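Local coordinates for protein 3,4-dihydroxy-2-butanone 4-phosphate synthase (Acinetobacter baumannii, PDB 6MNZ) that probably converts D-ribulose 5-phosphate to formate and 3,4-dihydroxy-2-butanone 4-phosphate, a step of riboflavin biosynthesis that needs magnesium or manganese, at residues C65-M73 with N84-A92; I13-L21 with D32-V40. All coordinates share one frame; numbering follows the deposited sequence.

Interaction 1. Residues C65-M73 with N84-A92; sequences CKQLNLPLM and NFTLSIEAA
Leu87 is the side chain on which the tight half of this contact turns, because its two methyl branches reach different parts of segment 65-73. Leu87 CD2 enters the angle between helix and loop, where it meets SG of Cys65 at 3.4 Å and CD2 of Leu70 at 3.5 Å. Leu87 CD1 points to the other side and touches CD2 of Leu72 at 3.6 Å, the two leucine side chains running aslant to each other. Leu70 has its CG anti to the backbone N (chi1 -177°), which turns both methyls to the carboxylate of Glu90. The two side chains approach from opposite directions, the glutamate bent at chi2 (50°), and the buried Glu90 carboxylate that lies against the Leu70 methyls also touches Ile121, Gln123 and Pro129.

The backbones add little: the N-H of Ser88 gives a single weak hydrogen bond to Pro71 O, long at 3.4 Å though nearly straight (167°). Toward solvent the contact is looser at Pro71 and Thr86, where Thr86 OG1 comes only to 4.0 Å from Met73 CG. Met73, though exposed, still lies along the backbone of Leu87 with CB, CG and SD, and Ser88 is partly open.

Leu70 follows a Schellman motif at the end of helix 62-68, with Asn69 at positive phi and Leu70 N bonded to Cys65 O. Cys65 also packs on Leu60 of strand 57-60 and Met131 of strand 127-131, while backbone bonds tie Phe85 to Met131 and Glu90 to Ile127. The contact thus joins the loop leaving helix 62-68 to segment 84-92, which runs beside strand 127-131, an outermost strand of the six-stranded sheet within the chain, and Leu72 packs on Gln76 of the second subunit.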
# COMPACT_ATOMS: atom_id res chain seq x y z
N CYS A 65 22.73 -3.55 4.65
CA CYS A 65 22.39 -2.18 5.05
C CYS A 65 22.17 -2.08 6.56
O CYS A 65 22.72 -1.18 7.21
CB CYS A 65 21.14 -1.71 4.30
SG CYS A 65 21.45 -1.22 2.58
N LYS A 66 21.46 -3.05 7.14
CA LYS A 66 21.26 -3.06 8.59
C LYS A 66 22.58 -3.23 9.32
O LYS A 66 22.88 -2.48 10.26
CB LYS A 66 20.28 -4.18 8.97
CG LYS A 66 19.41 -3.86 10.18
CD LYS A 66 18.31 -2.86 9.84
CE LYS A 66 17.61 -2.36 11.09
NZ LYS A 66 16.66 -1.24 10.81
N GLN A 67 23.43 -4.14 8.85
CA GLN A 67 24.79 -4.25 9.38
C GLN A 67 25.51 -2.91 9.31
O GLN A 67 26.25 -2.55 10.24
CB GLN A 67 25.56 -5.32 8.61
CG GLN A 67 27.05 -5.38 8.93
CD GLN A 67 27.73 -6.59 8.32
OE1 GLN A 67 27.11 -7.63 8.13
NE2 GLN A 67 29.00 -6.44 7.98
N LEU A 68 25.27 -2.14 8.26
CA LEU A 68 25.89 -0.82 8.11
C LEU A 68 25.11 0.28 8.82
O LEU A 68 25.57 1.43 8.83
CB LEU A 68 26.03 -0.46 6.63
CG LEU A 68 27.08 -1.24 5.84
CD1 LEU A 68 26.88 -0.99 4.35
CD2 LEU A 68 28.48 -0.85 6.26
N ASN A 69 23.97 -0.03 9.42
CA ASN A 69 23.12 0.98 10.06
C ASN A 69 22.78 2.10 9.07
O ASN A 69 23.01 3.28 9.34
CB ASN A 69 23.78 1.54 11.32
CG ASN A 69 22.86 2.46 12.10
OD1 ASN A 69 21.65 2.48 11.88
ND2 ASN A 69 23.43 3.19 13.04
N LEU A 70 22.37 1.70 7.87
CA LEU A 70 22.36 2.58 6.71
C LEU A 70 20.97 2.57 6.08
O LEU A 70 20.63 1.63 5.35
CB LEU A 70 23.41 2.15 5.69
CG LEU A 70 23.56 3.01 4.44
CD1 LEU A 70 23.93 4.44 4.82
CD2 LEU A 70 24.59 2.41 3.51
N PRO A 71 20.15 3.62 6.30
CA PRO A 71 18.75 3.55 5.87
C PRO A 71 18.50 4.18 4.50
O PRO A 71 19.33 4.95 4.01
CB PRO A 71 18.02 4.32 6.97
CG PRO A 71 19.01 5.34 7.43
CD PRO A 71 20.40 4.77 7.19
N LEU A 72 17.27 4.06 4.03
CA LEU A 72 16.82 4.83 2.88
C LEU A 72 16.79 6.31 3.22
O LEU A 72 16.31 6.71 4.28
CB LEU A 72 15.43 4.37 2.43
CG LEU A 72 15.20 2.86 2.32
CD1 LEU A 72 13.72 2.57 2.11
CD2 LEU A 72 16.04 2.25 1.20
N MET A 73 17.26 7.13 2.28
CA MET A 73 17.36 8.57 2.53
C MET A 73 16.01 9.28 2.40
O MET A 73 15.80 10.29 3.07
CB MET A 73 18.38 9.21 1.59
CG MET A 73 18.13 9.01 0.11
SD MET A 73 19.18 10.08 -0.89
CE MET A 73 18.41 11.66 -0.61
N ASN A 84 12.60 3.89 -6.84
CA ASN A 84 14.03 3.61 -6.73
C ASN A 84 14.48 3.84 -5.30
O ASN A 84 14.37 4.96 -4.79
CB ASN A 84 14.83 4.49 -7.69
CG ASN A 84 16.30 4.10 -7.74
OD1 ASN A 84 16.95 3.97 -6.71
ND2 ASN A 84 16.77 3.76 -8.93
N PHE A 85 15.20 2.86 -4.76
CA PHE A 85 15.63 2.88 -3.36
C PHE A 85 17.10 3.31 -3.31
O PHE A 85 18.01 2.51 -3.14
CB PHE A 85 15.42 1.52 -2.71
CG PHE A 85 14.15 0.84 -3.14
CD1 PHE A 85 12.92 1.42 -2.87
CD2 PHE A 85 14.18 -0.40 -3.74
CE1 PHE A 85 11.74 0.77 -3.20
CE2 PHE A 85 13.01 -1.06 -4.08
CZ PHE A 85 11.79 -0.47 -3.81
N THR A 86 17.30 4.63 -3.38
CA THR A 86 18.58 5.22 -3.01
C THR A 86 18.72 5.29 -1.49
O THR A 86 17.75 5.15 -0.74
CB THR A 86 18.73 6.62 -3.61
OG1 THR A 86 17.50 7.34 -3.44
CG2 THR A 86 19.08 6.54 -5.09
N LEU A 87 19.97 5.41 -1.05
CA LEU A 87 20.30 5.47 0.37
C LEU A 87 20.89 6.83 0.70
O LEU A 87 21.30 7.60 -0.17
CB LEU A 87 21.29 4.36 0.74
CG LEU A 87 20.68 3.11 1.36
CD1 LEU A 87 19.52 2.61 0.52
CD2 LEU A 87 21.73 2.03 1.51
N SER A 88 21.07 7.06 2.01
CA SER A 88 22.07 8.02 2.46
C SER A 88 23.42 7.72 1.83
O SER A 88 23.79 6.56 1.62
CB SER A 88 22.18 7.98 3.99
OG SER A 88 21.04 8.55 4.61
N ILE A 89 24.09 8.78 1.37
CA ILE A 89 25.29 8.63 0.57
C ILE A 89 26.42 8.08 1.44
O ILE A 89 26.49 8.34 2.65
CB ILE A 89 25.70 9.96 -0.08
CG1 ILE A 89 24.52 10.61 -0.81
CG2 ILE A 89 26.82 9.74 -1.07
CD1 ILE A 89 24.81 12.02 -1.31
N GLU A 90 27.36 7.40 0.80
CA GLU A 90 28.34 6.56 1.47
C GLU A 90 29.73 7.15 1.26
O GLU A 90 30.06 7.62 0.17
CB GLU A 90 28.29 5.13 0.94
CG GLU A 90 28.20 4.06 2.01
CD GLU A 90 27.10 4.34 3.04
OE1 GLU A 90 26.19 5.12 2.73
OE2 GLU A 90 27.28 3.93 4.21
N ALA A 91 30.52 7.18 2.33
CA ALA A 91 31.94 7.49 2.23
C ALA A 91 32.71 6.67 3.26
O ALA A 91 32.21 6.38 4.35
CB ALA A 91 32.19 8.98 2.43
N ALA A 92 33.93 6.29 2.89
CA ALA A 92 34.83 5.59 3.79
C ALA A 92 35.71 6.60 4.52
O ALA A 92 35.34 7.76 4.71
CB ALA A 92 35.65 4.56 3.03

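Interaction 2. Residues I13-L21 with D32-V40; sequences IRAGKMVIL and DLVIAATHV
Backbone hydrogen bonds between Leu21 and Asp32 run both ways and define one end of the contact: Leu21 N to Asp32 O at 2.9 Å, and Asp32 N to Leu21 O at 3.1 Å. Val19 N reaches Val34 O at 2.9 Å, whereas the return bond from Val34 N to Val19 O is weak because it is bent to 122°. At the non-hydrogen-bonded pair Ile20-Leu33, Ile20 CA makes a CA-H...O contact to Asp32 O, and Leu33 CA makes one to Val19 O.

This is an antiparallel beta hairpin, strands 19-22 and 31-36, within the mixed sheet of the DHBP synthase domain. Asp32, predicted to bind D-ribulose 5-phosphate, has its side chain beside His143, a predicted metal ligand, so the hairpin carries part of the probable active site.

Apolar contacts line both faces. On one, Val34 CG2 meets Leu21 CB at 4.0 Å, and Leu150 of helix 143-153 covers Val19 and Leu21. On the other, Leu33 sends CD2 to Ile20 CG1 and CD1 to Met18 SD, the latter at 3.9 Å; the extended methionine chain also reaches Phe47 of helix 42-52.

Van der Waals contacts continue past the strands to the end of helix 6-15. Ile13 CG2 touches Ala36 CB at 3.8 Å, while Ile13 CD1 reaches over the Val34-Ile35 backbone. Beyond it Gly16, at the positive phi of a Schellman motif, brings its CA within 3.8 Å of His39 CB.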
# COMPACT_ATOMS: atom_id res chain seq x y z
N ILE A 13 31.18 -12.09 -13.65
CA ILE A 13 31.12 -11.44 -12.35
C ILE A 13 32.04 -12.15 -11.36
O ILE A 13 32.83 -11.51 -10.66
CB ILE A 13 29.66 -11.40 -11.85
CG1 ILE A 13 28.83 -10.45 -12.70
CG2 ILE A 13 29.61 -11.00 -10.38
CD1 ILE A 13 29.17 -8.97 -12.51
N ARG A 14 32.03 -13.48 -11.38
CA ARG A 14 32.99 -14.24 -10.59
C ARG A 14 34.42 -13.86 -10.95
O ARG A 14 35.30 -13.80 -10.08
CB ARG A 14 32.76 -15.74 -10.79
CG ARG A 14 33.96 -16.62 -10.46
CD ARG A 14 33.51 -18.03 -10.13
NE ARG A 14 32.99 -18.14 -8.77
CZ ARG A 14 33.73 -18.41 -7.70
NH1 ARG A 14 35.01 -18.73 -7.83
NH2 ARG A 14 33.17 -18.39 -6.50
N ALA A 15 34.70 -13.67 -12.24
CA ALA A 15 36.04 -13.32 -12.69
C ALA A 15 36.42 -11.88 -12.37
O ALA A 15 37.59 -11.52 -12.55
CB ALA A 15 36.17 -13.56 -14.19
N GLY A 16 35.48 -11.04 -11.94
CA GLY A 16 35.78 -9.65 -11.65
C GLY A 16 35.66 -8.70 -12.82
O GLY A 16 36.12 -7.56 -12.72
N LYS A 17 35.14 -9.16 -13.96
CA LYS A 17 34.91 -8.28 -15.10
C LYS A 17 33.56 -7.59 -14.96
O LYS A 17 32.80 -7.82 -14.02
CB LYS A 17 34.99 -9.07 -16.40
CG LYS A 17 36.28 -9.84 -16.61
CD LYS A 17 36.07 -11.03 -17.52
CE LYS A 17 37.34 -11.84 -17.72
NZ LYS A 17 37.14 -12.94 -18.70
N MET A 18 33.25 -6.73 -15.92
CA MET A 18 31.94 -6.09 -15.98
C MET A 18 31.00 -6.86 -16.88
O MET A 18 31.42 -7.65 -17.73
CB MET A 18 32.07 -4.65 -16.47
CG MET A 18 33.02 -3.79 -15.66
SD MET A 18 32.93 -2.05 -16.10
CE MET A 18 34.14 -1.35 -14.97
N VAL A 19 29.71 -6.60 -16.72
CA VAL A 19 28.67 -7.12 -17.60
C VAL A 19 27.58 -6.08 -17.70
O VAL A 19 27.38 -5.27 -16.79
CB VAL A 19 28.11 -8.47 -17.09
CG1 VAL A 19 29.20 -9.54 -17.07
CG2 VAL A 19 27.48 -8.31 -15.71
N ILE A 20 26.96 -6.00 -18.87
CA ILE A 20 25.86 -5.06 -19.11
C ILE A 20 24.55 -5.78 -18.85
O ILE A 20 24.36 -6.93 -19.29
CB ILE A 20 25.92 -4.50 -20.54
CG1 ILE A 20 27.21 -3.71 -20.75
CG2 ILE A 20 24.71 -3.62 -20.81
CD1 ILE A 20 27.49 -3.38 -22.19
N LEU A 21 23.67 -5.14 -18.09
CA LEU A 21 22.36 -5.69 -17.76
C LEU A 21 21.29 -4.70 -18.20
O LEU A 21 21.29 -3.55 -17.74
CB LEU A 21 22.24 -5.99 -16.27
CG LEU A 21 22.51 -7.44 -15.84
CD1 LEU A 21 22.53 -7.55 -14.33
CD2 LEU A 21 21.47 -8.39 -16.43
N ASP A 32 23.15 -1.05 -17.78
CA ASP A 32 24.11 -0.75 -16.72
C ASP A 32 25.29 -1.69 -16.85
O ASP A 32 25.11 -2.92 -16.82
CB ASP A 32 23.47 -0.89 -15.34
CG ASP A 32 22.42 0.16 -15.06
OD1 ASP A 32 21.76 0.62 -16.02
OD2 ASP A 32 22.14 0.41 -13.87
N LEU A 33 26.50 -1.13 -16.84
CA LEU A 33 27.65 -1.89 -16.38
C LEU A 33 27.42 -2.39 -14.96
O LEU A 33 26.72 -1.74 -14.17
CB LEU A 33 28.91 -1.02 -16.43
CG LEU A 33 29.35 -0.48 -17.78
CD1 LEU A 33 30.46 0.55 -17.59
CD2 LEU A 33 29.81 -1.59 -18.71
N VAL A 34 27.84 -3.63 -14.71
CA VAL A 34 27.60 -4.30 -13.43
C VAL A 34 28.84 -5.11 -13.11
O VAL A 34 29.34 -5.86 -13.95
CB VAL A 34 26.36 -5.21 -13.47
CG1 VAL A 34 26.06 -5.76 -12.07
CG2 VAL A 34 25.16 -4.47 -14.03
N ILE A 35 29.43 -4.85 -11.94
CA ILE A 35 30.60 -5.58 -11.47
C ILE A 35 30.40 -5.94 -10.01
O ILE A 35 29.75 -5.20 -9.26
CB ILE A 35 31.90 -4.76 -11.66
CG1 ILE A 35 33.11 -5.56 -11.21
CG2 ILE A 35 31.81 -3.43 -10.91
CD1 ILE A 35 34.44 -4.91 -11.56
N ALA A 36 30.97 -7.07 -9.60
CA ALA A 36 30.92 -7.46 -8.20
C ALA A 36 31.63 -6.42 -7.35
O ALA A 36 32.82 -6.15 -7.54
CB ALA A 36 31.57 -8.83 -8.02
N ALA A 37 30.88 -5.82 -6.41
CA ALA A 37 31.46 -4.80 -5.54
C ALA A 37 32.71 -5.30 -4.84
O ALA A 37 33.66 -4.53 -4.64
CB ALA A 37 30.42 -4.35 -4.52
N THR A 38 32.80 -6.61 -4.60
CA THR A 38 33.96 -7.15 -3.91
C THR A 38 35.21 -7.11 -4.78
O THR A 38 36.33 -7.07 -4.26
CB THR A 38 33.67 -8.59 -3.46
OG1 THR A 38 32.42 -8.63 -2.77
CG2 THR A 38 34.77 -9.09 -2.54
N HIS A 39 35.05 -7.19 -6.10
CA HIS A 39 36.17 -7.18 -7.02
C HIS A 39 36.39 -5.82 -7.68
O HIS A 39 37.21 -5.71 -8.59
CB HIS A 39 35.98 -8.24 -8.10
CG HIS A 39 36.06 -9.65 -7.59
ND1 HIS A 39 37.24 -10.22 -7.16
CD2 HIS A 39 35.11 -10.60 -7.45
CE1 HIS A 39 37.00 -11.45 -6.74
NE2 HIS A 39 35.71 -11.70 -6.91
N VAL A 40 35.70 -4.77 -7.21
CA VAL A 40 35.79 -3.48 -7.87
C VAL A 40 37.13 -2.83 -7.56
O VAL A 40 37.59 -2.83 -6.41
CB VAL A 40 34.62 -2.57 -7.45
CG1 VAL A 40 34.83 -2.04 -6.04
CG2 VAL A 40 34.45 -1.43 -8.44

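Interaction 2 is mostly core, with ten of its fourteen touching residues buried, whereas only four of ten are buried in interaction 1. They share no elements: 13-21 with 32-40 pairs two inner strands of the six-stranded sheet, while 65-73 with 84-92 lies by the outermost strand 127-131. Regular backbone pairing carries interaction 2; interaction 1 depends on side chains and one weak bond. A Schellman motif ends a helix in each, 6-15 and 62-68. Their centres are 21 Å apart and nearest atoms about 8 Å, without touching. Each nevertheless borders the predicted substrate site, through Asp32 in one and Phe85, beside Arg140, in the other.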